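Local coordinates for molybdate-binding protein MolA (Haemophilus influenzae, PDB 3PSH) that binds molybdate and tungstate in the periplasm and serves the MolBCA transporter in low-affinity molybdate import, at residues M282-A287 against N312-K317. Sequence-based numbering, arbitrary orientation.
Sequences MPEALA and NDYYQK
The ring of Y314 reaches across from helix 307-319 to the first turn of helix 283-297 and meets P283, E284 and A287 there. The two segments run nearly antiparallel, at 162°, with their axes 11.7 Å apart, and the long side chain of Y314 spans the gap. With CG anti to the backbone N (chi1 -173°) its ring extends toward the partner helix.

The small methyl of A287 leaves room for this ring, with CB 4.0 Å from CE1 of Y314. At the other ortho carbon beside the hydroxyl, CE2 of Y314 lies 3.6 Å from CB of E284; both approaches are oblique. P283, well suited to a first helical turn because it has no N-H to offer, turns its ring across the phenol and brings CB to 3.3 Å from OH of Y314. Helices 132-151 and 154-165 also pack on P283.

No hydrogen bond links the two segments; the backbone N of E284 is 3.1 Å from OH of Y314, but at a poor angle. Instead OH of Y314 is bonded to OE1 of Q34, whose NE2 bonds OE1 of E284. In E284, CG between the backbone N and the carbonyl carbon (chi1 68°) and a bend at chi2 place the carboxylate beside Q34, N30 and K276; OE2 forms a salt bridge with NZ of K276 and accepts a hydrogen bond from ND2 of N30.

The contact is thus helix packing near the C-terminal end of a family 8 solute-binding protein, in which the phenol oxygen takes part. Its chemistry is consistent with a link through Q34 to helix 26-34, which begins with the molybdate-binding H26 and Q27; E284's side chain lies about 10 Å from the molybdate, near the site but not part of it.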
ATOM      1  N   MET A 282      -0.648   4.102   0.354  1.00 12.55           N
ATOM      2  CA  MET A 282       0.162   4.482  -0.786  1.00 13.91           C
ATOM      3  C   MET A 282      -0.431   5.765  -1.282  1.00 14.17           C
ATOM      4  O   MET A 282      -1.658   5.958  -1.163  1.00 11.83           O
ATOM      5  CB  MET A 282       0.097   3.417  -1.922  1.00 15.05           C
ATOM      6  CG  MET A 282       0.472   1.976  -1.596  1.00 14.14           C
ATOM      7  SD  MET A 282       2.282   1.582  -1.860  1.00 15.30           S
ATOM      8  CE  MET A 282       3.101   2.904  -0.976  1.00 15.65           C
ATOM      9  N   PRO A 283       0.428   6.683  -1.758  1.00 14.05           N
ATOM     10  CA  PRO A 283      -0.059   8.021  -2.015  1.00 13.84           C
ATOM     11  C   PRO A 283      -1.188   8.026  -3.011  1.00 14.70           C
ATOM     12  O   PRO A 283      -2.106   8.856  -2.849  1.00 14.45           O
ATOM     13  CB  PRO A 283       1.163   8.767  -2.603  1.00 14.22           C
ATOM     14  CG  PRO A 283       2.225   7.603  -2.983  1.00 12.16           C
ATOM     15  CD  PRO A 283       1.892   6.483  -2.029  1.00 13.64           C
ATOM     16  N   GLU A 284      -1.112   7.208  -4.055  1.00 12.84           N
ATOM     17  CA  GLU A 284      -2.235   7.167  -5.042  1.00 13.56           C
ATOM     18  C   GLU A 284      -3.506   6.604  -4.500  1.00 13.76           C
ATOM     19  O   GLU A 284      -4.589   6.910  -5.034  1.00 14.32           O
ATOM     20  CB  GLU A 284      -1.841   6.410  -6.347  1.00 14.82           C
ATOM     21  CG  GLU A 284      -1.603   4.891  -6.195  1.00 13.75           C
ATOM     22  CD  GLU A 284      -0.261   4.429  -5.643  1.00 14.73           C
ATOM     23  OE1 GLU A 284       0.469   5.257  -5.045  1.00 13.55           O
ATOM     24  OE2 GLU A 284       0.043   3.221  -5.821  1.00 14.61           O
ATOM     25  N   ALA A 285      -3.383   5.750  -3.493  1.00 14.00           N
ATOM     26  CA  ALA A 285      -4.596   5.134  -2.845  1.00 12.65           C
ATOM     27  C   ALA A 285      -5.351   6.210  -2.121  1.00 12.02           C
ATOM     28  O   ALA A 285      -6.574   6.214  -2.235  1.00 13.63           O
ATOM     29  CB  ALA A 285      -4.197   4.073  -1.915  1.00 10.45           C
ATOM     30  N   LEU A 286      -4.655   7.099  -1.387  1.00 11.59           N
ATOM     31  CA  LEU A 286      -5.365   8.298  -0.766  1.00 11.78           C
ATOM     32  C   LEU A 286      -5.947   9.195  -1.827  1.00 13.22           C
ATOM     33  O   LEU A 286      -7.185   9.437  -1.894  1.00 15.86           O
ATOM     34  CB  LEU A 286      -4.400   9.137   0.143  1.00 12.93           C
ATOM     35  CG  LEU A 286      -4.232   8.358   1.476  1.00 14.46           C
ATOM     36  CD1 LEU A 286      -3.441   6.994   1.508  1.00 12.79           C
ATOM     37  CD2 LEU A 286      -3.585   9.338   2.517  1.00 11.73           C
ATOM     38  N   ALA A 287      -5.072   9.665  -2.733  1.00 12.00           N
ATOM     39  CA  ALA A 287      -5.436  10.756  -3.608  1.00 12.46           C
ATOM     40  C   ALA A 287      -6.593  10.333  -4.590  1.00 15.23           C
ATOM     41  O   ALA A 287      -7.629  11.050  -4.793  1.00 15.75           O
ATOM     42  CB  ALA A 287      -4.220  11.218  -4.328  1.00 15.69           C
ATOM     43  N   ASN A 312      -5.569  10.953 -14.572  1.00 19.02           N
ATOM     44  CA  ASN A 312      -4.621  11.296 -15.647  1.00 21.41           C
ATOM     45  C   ASN A 312      -3.510  12.263 -15.205  1.00 21.19           C
ATOM     46  O   ASN A 312      -2.304  11.971 -15.468  1.00 20.35           O
ATOM     47  CB  ASN A 312      -5.291  11.916 -16.850  1.00 23.99           C
ATOM     48  CG  ASN A 312      -4.282  12.135 -17.993  1.00 30.15           C
ATOM     49  OD1 ASN A 312      -3.706  11.147 -18.500  1.00 35.78           O
ATOM     50  ND2 ASN A 312      -4.015  13.411 -18.359  1.00 31.94           N
ATOM     51  N   ASP A 313      -3.891  13.357 -14.529  1.00 19.08           N
ATOM     52  CA  ASP A 313      -2.943  14.377 -14.099  1.00 18.57           C
ATOM     53  C   ASP A 313      -1.862  13.725 -13.137  1.00 16.54           C
ATOM     54  O   ASP A 313      -0.664  14.002 -13.208  1.00 18.66           O
ATOM     55  CB  ASP A 313      -3.649  15.518 -13.331  1.00 20.23           C
ATOM     56  CG  ASP A 313      -4.505  16.400 -14.246  1.00 20.76           C
ATOM     57  OD1 ASP A 313      -4.268  16.322 -15.469  1.00 26.02           O
ATOM     58  OD2 ASP A 313      -5.439  17.055 -13.673  1.00 22.55           O
ATOM     59  N   TYR A 314      -2.375  12.853 -12.255  1.00 16.02           N
ATOM     60  CA  TYR A 314      -1.569  12.166 -11.268  1.00 15.85           C
ATOM     61  C   TYR A 314      -0.607  11.177 -11.977  1.00 15.08           C
ATOM     62  O   TYR A 314       0.629  11.158 -11.632  1.00 15.03           O
ATOM     63  CB  TYR A 314      -2.476  11.397 -10.258  1.00 13.97           C
ATOM     64  CG  TYR A 314      -1.696  10.756  -9.034  1.00 12.30           C
ATOM     65  CD1 TYR A 314      -1.769  11.336  -7.812  1.00 10.99           C
ATOM     66  CD2 TYR A 314      -0.854   9.688  -9.241  1.00 15.10           C
ATOM     67  CE1 TYR A 314      -1.020  10.788  -6.678  1.00 15.48           C
ATOM     68  CE2 TYR A 314      -0.187   9.076  -8.200  1.00 12.42           C
ATOM     69  CZ  TYR A 314      -0.221   9.663  -6.889  1.00 13.39           C
ATOM     70  OH  TYR A 314       0.522   9.140  -5.812  1.00 15.86           O
ATOM     71  N   TYR A 315      -1.131  10.384 -12.896  1.00 16.20           N
ATOM     72  CA  TYR A 315      -0.314   9.387 -13.607  1.00 15.96           C
ATOM     73  C   TYR A 315       0.727  10.123 -14.455  1.00 17.81           C
ATOM     74  O   TYR A 315       1.878   9.713 -14.435  1.00 16.84           O
ATOM     75  CB  TYR A 315      -1.122   8.393 -14.426  1.00 16.94           C
ATOM     76  CG  TYR A 315      -1.497   7.168 -13.653  1.00 16.10           C
ATOM     77  CD1 TYR A 315      -2.306   7.218 -12.498  1.00 15.56           C
ATOM     78  CD2 TYR A 315      -1.033   5.895 -14.046  1.00 16.04           C
ATOM     79  CE1 TYR A 315      -2.630   5.979 -11.804  1.00 15.44           C
ATOM     80  CE2 TYR A 315      -1.401   4.684 -13.415  1.00 13.84           C
ATOM     81  CZ  TYR A 315      -2.209   4.752 -12.228  1.00 14.29           C
ATOM     82  OH  TYR A 315      -2.465   3.538 -11.607  1.00 13.99           O
ATOM     83  N   GLN A 316       0.374  11.240 -15.076  1.00 19.10           N
ATOM     84  CA  GLN A 316       1.365  11.862 -15.983  1.00 21.01           C
ATOM     85  C   GLN A 316       2.498  12.450 -15.116  1.00 20.68           C
ATOM     86  O   GLN A 316       3.687  12.359 -15.527  1.00 20.83           O
ATOM     87  CB  GLN A 316       0.669  12.970 -16.811  1.00 19.38           C
ATOM     88  CG  GLN A 316      -0.374  12.383 -17.794  1.00 23.19           C
ATOM     89  CD  GLN A 316       0.242  11.719 -19.016  1.00 26.55           C
ATOM     90  OE1 GLN A 316       1.439  11.775 -19.238  1.00 27.67           O
ATOM     91  NE2 GLN A 316      -0.602  10.987 -19.785  1.00 32.58           N
ATOM     92  N   LYS A 317       2.138  12.941 -13.901  1.00 19.83           N
ATOM     93  CA  LYS A 317       3.116  13.547 -12.981  1.00 19.89           C
ATOM     94  C   LYS A 317       4.057  12.536 -12.306  1.00 18.29           C
ATOM     95  O   LYS A 317       5.316  12.644 -12.443  1.00 19.17           O
ATOM     96  CB  LYS A 317       2.468  14.471 -11.945  1.00 19.25           C
ATOM     97  CG  LYS A 317       3.412  14.883 -10.851  1.00 22.06           C
ATOM     98  CD  LYS A 317       4.243  16.108 -11.244  1.00 25.80           C
ATOM     99  CE  LYS A 317       5.243  16.434 -10.118  1.00 23.97           C
ATOM    100  NZ  LYS A 317       6.262  17.444 -10.797  1.00 26.87           N
TER